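VP1 (Polyomavirus HPyV7, PDB 4PCH) forms, through the jelly-roll domain described here, the pentamers of a polyomavirus capsid and probably mediates attachment to host cells. Local coordinates at residues Phe31-Thr36 and Arg43-Thr48; Tyr86-Glu91 and Tyr119-Gly124. All coordinates share one frame; numbering follows the deposited sequence.

Interaction 1 of 2, residues Phe31-Thr36 and Arg43-Thr48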
loop_
_atom_site.group_PDB
_atom_site.type_symbol
_atom_site.label_atom_id
_atom_site.label_comp_id
_atom_site.label_asym_id
_atom_site.label_seq_id
_atom_site.Cartn_x
_atom_site.Cartn_y
_atom_site.Cartn_z
ATOM N N PHE B 31 18.474 -9.165 -22.543
ATOM C CA PHE B 31 17.602 -8.687 -23.603
ATOM C C PHE B 31 18.079 -9.533 -24.747
ATOM O O PHE B 31 18.945 -9.111 -25.548
ATOM C CB PHE B 31 17.844 -7.208 -23.923
ATOM C CG PHE B 31 17.327 -6.274 -22.882
ATOM C CD1 PHE B 31 18.086 -5.983 -21.764
ATOM C CD2 PHE B 31 16.079 -5.697 -23.009
ATOM C CE1 PHE B 31 17.618 -5.136 -20.805
ATOM C CE2 PHE B 31 15.612 -4.817 -22.050
ATOM C CZ PHE B 31 16.386 -4.537 -20.954
ATOM N N GLY B 32 17.565 -10.755 -24.734
ATOM C CA GLY B 32 17.933 -11.832 -25.604
ATOM C C GLY B 32 17.849 -11.462 -27.056
ATOM O O GLY B 32 16.908 -10.766 -27.492
ATOM N N LYS B 33 18.888 -11.889 -27.757
ATOM C CA LYS B 33 19.051 -11.749 -29.194
ATOM C C LYS B 33 19.305 -13.109 -29.854
ATOM O O LYS B 33 19.433 -13.195 -31.071
ATOM C CB LYS B 33 20.264 -10.878 -29.494
ATOM C CG LYS B 33 20.206 -9.450 -29.016
ATOM C CD LYS B 33 21.366 -8.670 -29.611
ATOM C CE LYS B 33 21.040 -8.153 -31.007
ATOM N NZ LYS B 33 20.247 -6.886 -30.975
ATOM N N ALA B 34 19.403 -14.159 -29.038
ATOM C CA ALA B 34 19.718 -15.510 -29.513
ATOM C C ALA B 34 19.419 -16.511 -28.384
ATOM O O ALA B 34 19.308 -16.136 -27.221
ATOM C CB ALA B 34 21.171 -15.607 -29.952
ATOM N N ALA B 35 19.304 -17.790 -28.734
ATOM C CA ALA B 35 18.876 -18.797 -27.740
ATOM C C ALA B 35 19.993 -19.180 -26.754
ATOM O O ALA B 35 19.798 -19.181 -25.506
ATOM C CB ALA B 35 18.341 -20.036 -28.435
ATOM N N THR B 36 21.168 -19.486 -27.313
ATOM C CA THR B 36 22.249 -20.118 -26.530
ATOM C C THR B 36 23.174 -19.126 -25.797
ATOM O O THR B 36 23.950 -19.522 -24.925
ATOM C CB THR B 36 23.107 -21.021 -27.436
ATOM O OG1 THR B 36 23.884 -21.911 -26.630
ATOM C CG2 THR B 36 24.019 -20.177 -28.313
ATOM N N ARG B 43 20.013 -2.076 -19.485
ATOM C CA ARG B 43 19.127 -1.300 -20.348
ATOM C C ARG B 43 19.205 -1.898 -21.744
ATOM O O ARG B 43 20.290 -2.252 -22.200
ATOM C CB ARG B 43 19.550 0.146 -20.387
ATOM C CG ARG B 43 19.277 0.872 -19.089
ATOM C CD ARG B 43 19.807 2.288 -19.103
ATOM N NE ARG B 43 19.480 2.953 -17.837
ATOM C CZ ARG B 43 19.496 4.270 -17.625
ATOM N NH1 ARG B 43 19.894 5.138 -18.558
ATOM N NH2 ARG B 43 19.179 4.721 -16.413
ATOM N N GLY B 44 18.055 -1.977 -22.393
ATOM C CA GLY B 44 17.988 -2.505 -23.746
ATOM C C GLY B 44 18.344 -1.463 -24.768
ATOM O O GLY B 44 18.702 -0.316 -24.441
ATOM N N LEU B 45 18.284 -1.869 -26.032
ATOM C CA LEU B 45 18.291 -0.910 -27.137
ATOM C C LEU B 45 16.970 -0.162 -27.033
ATOM O O LEU B 45 16.075 -0.597 -26.311
ATOM C CB LEU B 45 18.328 -1.634 -28.476
ATOM C CG LEU B 45 19.550 -2.517 -28.702
ATOM C CD1 LEU B 45 19.385 -3.311 -29.991
ATOM C CD2 LEU B 45 20.806 -1.691 -28.748
ATOM N N PRO B 46 16.839 0.981 -27.731
ATOM C CA PRO B 46 15.569 1.715 -27.691
ATOM C C PRO B 46 14.430 0.804 -28.059
ATOM O O PRO B 46 14.546 0.008 -29.016
ATOM C CB PRO B 46 15.768 2.817 -28.754
ATOM C CG PRO B 46 17.242 3.051 -28.736
ATOM C CD PRO B 46 17.843 1.680 -28.534
ATOM N N TYR B 47 13.367 0.854 -27.274
ATOM C CA TYR B 47 12.277 -0.118 -27.385
ATOM C C TYR B 47 11.438 0.115 -28.652
ATOM O O TYR B 47 10.898 -0.851 -29.229
ATOM C CB TYR B 47 11.415 -0.087 -26.122
ATOM C CG TYR B 47 10.346 -1.127 -26.128
ATOM C CD1 TYR B 47 10.588 -2.428 -25.680
ATOM C CD2 TYR B 47 9.089 -0.849 -26.633
ATOM C CE1 TYR B 47 9.610 -3.396 -25.713
ATOM C CE2 TYR B 47 8.110 -1.818 -26.677
ATOM C CZ TYR B 47 8.366 -3.095 -26.206
ATOM O OH TYR B 47 7.352 -4.036 -26.327
ATOM N N THR B 48 11.409 1.379 -29.089
ATOM C CA THR B 48 10.598 1.917 -30.189
ATOM C C THR B 48 9.129 2.072 -29.765
ATOM O O THR B 48 8.660 1.419 -28.823
ATOM C CB THR B 48 10.616 1.087 -31.500
ATOM O OG1 THR B 48 9.728 -0.038 -31.363
ATOM C CG2 THR B 48 12.042 0.606 -31.875
#

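Interaction 2 of 2, residues Tyr86-Glu91 and Tyr119-Gly124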
loop_
_atom_site.group_PDB
_atom_site.type_symbol
_atom_site.label_atom_id
_atom_site.label_comp_id
_atom_site.label_asym_id
_atom_site.label_seq_id
_atom_site.Cartn_x
_atom_site.Cartn_y
_atom_site.Cartn_z
ATOM N N TYR B 86 14.525 -26.248 0.290
ATOM C CA TYR B 86 13.409 -25.992 1.210
ATOM C C TYR B 86 13.204 -24.511 1.542
ATOM O O TYR B 86 12.186 -24.148 2.115
ATOM C CB TYR B 86 13.563 -26.816 2.498
ATOM C CG TYR B 86 14.826 -26.521 3.279
ATOM C CD1 TYR B 86 15.997 -27.216 3.034
ATOM C CD2 TYR B 86 14.842 -25.541 4.262
ATOM C CE1 TYR B 86 17.162 -26.943 3.746
ATOM C CE2 TYR B 86 15.985 -25.266 4.981
ATOM C CZ TYR B 86 17.140 -25.957 4.726
ATOM O OH TYR B 86 18.248 -25.637 5.461
ATOM N N ARG B 87 14.138 -23.656 1.137
ATOM C CA ARG B 87 14.068 -22.238 1.483
ATOM C C ARG B 87 14.979 -21.492 0.546
ATOM O O ARG B 87 16.008 -22.020 0.123
ATOM C CB ARG B 87 14.521 -22.061 2.953
ATOM C CG ARG B 87 14.714 -20.657 3.482
ATOM C CD ARG B 87 14.698 -20.632 5.021
ATOM N NE ARG B 87 15.914 -21.160 5.656
ATOM C CZ ARG B 87 17.058 -20.481 5.798
ATOM N NH1 ARG B 87 17.186 -19.249 5.322
ATOM N NH2 ARG B 87 18.097 -21.043 6.400
ATOM N N LEU B 88 14.595 -20.268 0.194
ATOM C CA LEU B 88 15.529 -19.410 -0.522
ATOM C C LEU B 88 15.447 -17.980 -0.032
ATOM O O LEU B 88 14.454 -17.581 0.582
ATOM C CB LEU B 88 15.327 -19.484 -2.023
ATOM C CG LEU B 88 14.093 -18.897 -2.695
ATOM C CD1 LEU B 88 14.122 -17.366 -2.769
ATOM C CD2 LEU B 88 13.930 -19.465 -4.092
ATOM N N GLU B 89 16.512 -17.231 -0.310
ATOM C CA GLU B 89 16.475 -15.769 -0.216
ATOM C C GLU B 89 16.647 -15.250 -1.620
ATOM O O GLU B 89 17.425 -15.788 -2.381
ATOM C CB GLU B 89 17.586 -15.198 0.681
ATOM C CG GLU B 89 17.438 -15.504 2.163
ATOM C CD GLU B 89 17.834 -16.917 2.499
ATOM O OE1 GLU B 89 18.974 -17.290 2.170
ATOM O OE2 GLU B 89 17.016 -17.672 3.100
ATOM N N THR B 90 15.922 -14.194 -1.979
ATOM C CA THR B 90 16.157 -13.561 -3.280
ATOM C C THR B 90 16.061 -12.049 -3.107
ATOM O O THR B 90 15.259 -11.569 -2.285
ATOM C CB THR B 90 15.208 -14.104 -4.376
ATOM O OG1 THR B 90 15.560 -13.496 -5.652
ATOM C CG2 THR B 90 13.727 -13.811 -4.035
ATOM N N GLU B 91 16.922 -11.301 -3.808
ATOM C CA GLU B 91 16.983 -9.844 -3.696
ATOM C C GLU B 91 17.243 -9.249 -5.063
ATOM O O GLU B 91 18.088 -9.736 -5.815
ATOM C CB GLU B 91 18.170 -9.361 -2.829
ATOM C CG GLU B 91 18.298 -9.837 -1.400
ATOM C CD GLU B 91 19.582 -9.318 -0.722
ATOM O OE1 GLU B 91 19.974 -8.104 -0.927
ATOM O OE2 GLU B 91 20.180 -10.140 0.033
ATOM N N TYR B 119 8.212 -8.017 -11.847
ATOM C CA TYR B 119 9.189 -8.578 -10.887
ATOM C C TYR B 119 8.844 -10.041 -10.725
ATOM O O TYR B 119 7.759 -10.366 -10.278
ATOM C CB TYR B 119 9.139 -7.839 -9.574
ATOM C CG TYR B 119 9.254 -6.345 -9.767
ATOM C CD1 TYR B 119 10.487 -5.754 -9.972
ATOM C CD2 TYR B 119 8.133 -5.531 -9.784
ATOM C CE1 TYR B 119 10.608 -4.389 -10.195
ATOM C CE2 TYR B 119 8.244 -4.164 -9.968
ATOM C CZ TYR B 119 9.485 -3.599 -10.196
ATOM O OH TYR B 119 9.627 -2.254 -10.419
ATOM N N PHE B 120 9.739 -10.911 -11.175
ATOM C CA PHE B 120 9.420 -12.350 -11.232
ATOM C C PHE B 120 10.593 -13.182 -10.789
ATOM O O PHE B 120 11.726 -12.895 -11.173
ATOM C CB PHE B 120 9.032 -12.759 -12.657
ATOM C CG PHE B 120 8.783 -14.228 -12.824
ATOM C CD1 PHE B 120 7.507 -14.749 -12.658
ATOM C CD2 PHE B 120 9.826 -15.084 -13.186
ATOM C CE1 PHE B 120 7.259 -16.111 -12.805
ATOM C CE2 PHE B 120 9.601 -16.433 -13.325
ATOM C CZ PHE B 120 8.322 -16.955 -13.123
ATOM N N TRP B 121 10.321 -14.224 -9.994
ATOM C CA TRP B 121 11.337 -15.230 -9.729
ATOM C C TRP B 121 10.705 -16.621 -9.734
ATOM O O TRP B 121 9.495 -16.795 -9.464
ATOM C CB TRP B 121 12.091 -14.959 -8.404
ATOM C CG TRP B 121 11.219 -15.007 -7.202
ATOM C CD1 TRP B 121 10.667 -13.932 -6.539
ATOM C CD2 TRP B 121 10.780 -16.183 -6.498
ATOM N NE1 TRP B 121 9.897 -14.379 -5.500
ATOM C CE2 TRP B 121 9.949 -15.749 -5.447
ATOM C CE3 TRP B 121 10.995 -17.557 -6.668
ATOM C CZ2 TRP B 121 9.330 -16.639 -4.564
ATOM C CZ3 TRP B 121 10.397 -18.445 -5.791
ATOM C CH2 TRP B 121 9.561 -17.978 -4.747
ATOM N N ALA B 122 11.542 -17.603 -10.035
ATOM C CA ALA B 122 11.197 -19.026 -9.941
ATOM C C ALA B 122 12.410 -19.844 -9.548
ATOM O O ALA B 122 13.552 -19.508 -9.874
ATOM C CB ALA B 122 10.580 -19.559 -11.231
ATOM N N CYS B 123 12.124 -20.924 -8.808
ATOM C CA CYS B 123 13.088 -21.910 -8.376
ATOM C C CYS B 123 12.481 -23.294 -8.498
ATOM O O CYS B 123 11.405 -23.570 -7.947
ATOM C CB CYS B 123 13.483 -21.627 -6.922
ATOM S SG CYS B 123 14.656 -22.812 -6.235
ATOM N N GLY B 124 13.156 -24.186 -9.214
ATOM C CA GLY B 124 12.619 -25.503 -9.463
ATOM C C GLY B 124 13.667 -26.564 -9.762
ATOM O O GLY B 124 14.866 -26.290 -9.830
#

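Interaction 1 of 2, residues Phe31-Thr36 and Arg43-Thr48
Phe-31, in a loop, lies opposite Gly-44 on a short, weakly bonded strand, their CA atoms 6.2 Å apart, and no hydrogen bond joins Phe-31-Thr-36 to Arg-43-Thr-48. The ring of Phe-31 lies flat against the backbone: Gly-44 CA sits 3.6 Å from the ring centroid, only 6° off the normal, a CH-pi contact over one face. Gly-44 N lies over the same ring, 3.4 Å from Phe-31 CZ, while Arg-43 C comes obliquely to within 3.7 Å of Phe-31 CE1. With no side chain on Gly-44, the ring can come this close. Strand 43-46 pairs with strand 253-271 in the jelly roll, Gly-44 bonding to Val-254 through the backbone, and the Phe-31 side chain also packs on Val-254 and Leu-59. Farther out, toward solvent, Lys-33 crosses Leu-45 at about a right angle, and its NZ comes 3.8 Å from Leu-45 CD1. Bends at chi3 (85°) and chi4 (82°) curl the end of the lysine, whose ammonium is hydrogen-bonded to the carbonyl oxygen of Pro-55. The side chain of Arg-43 leaves the backbone away from residues 31-36, and its NE bonds to Gln-255 OE1.

Interaction 2 of 2, residues Tyr86-Glu91 and Tyr119-Gly124
Leu-88 and Thr-90 of one strand meet Cys-123 and Trp-121 of another wholly through side chains. Leu-88 does its touching with one methyl: CD2 lies 3.6 Å from Cys-123 CB and 4.1 Å from Trp-121 CZ3, bridging the cysteine and the six-membered part of the indole. Thr-90 reaches the other part of the same ring system. Its CG2 stands over one face, 4.1 Å from the centroid of the five-membered ring and 15° off the normal, a CH-pi contact displaced toward the CD1-NE1 rim. The threonine is divided between two tasks: OG1 is anti to the backbone N (chi1 -176°) and hydrogen-bonds to Phe-261 O and Arg-260 NH1, while the methyl is left for the indole. Beyond this shell, Phe-187 packs on Trp-121, and Val-225 and Leu-227 pack on Cys-123. Between the contacting residues, Glu-89 projects from the other side of its strand, where OE2 forms a salt bridge to Arg-87 NH1 (2.7 Å) and OE1 another to Arg-263; Arg-87 also pairs with Glu-213 of a neighbouring subunit. The strand axes approach to 9.5 Å and run at 154°, with no hydrogen bond between them, a spacing bridged by interdigitating side chains, as between the facing sheets of a jelly-roll beta-sandwich.

From the N terminus, the chain leaves strand 9-27 and enters the loop holding residues 31-36; interaction 1 closes a short loop, with six residues between its segments, against the start of strand 43-46. Interaction 2 follows in series, neither enclosing nor crossing the first: strand 79-93 is brought against strand 117-124 across an excursion of 27 residues. Their centres lie 24 Å apart and their nearest atoms about 12 Å, so they do not touch. Strand 253-271 is common ground, pairing with both 43-46 and 79-93. Interaction 1 sets a surface loop against strand 43-46, whereas interaction 2 packs strand 79-93, paired with 208-219 and 253-271, against strand 117-124, paired with 184-191 and 224-236, in the buried interior.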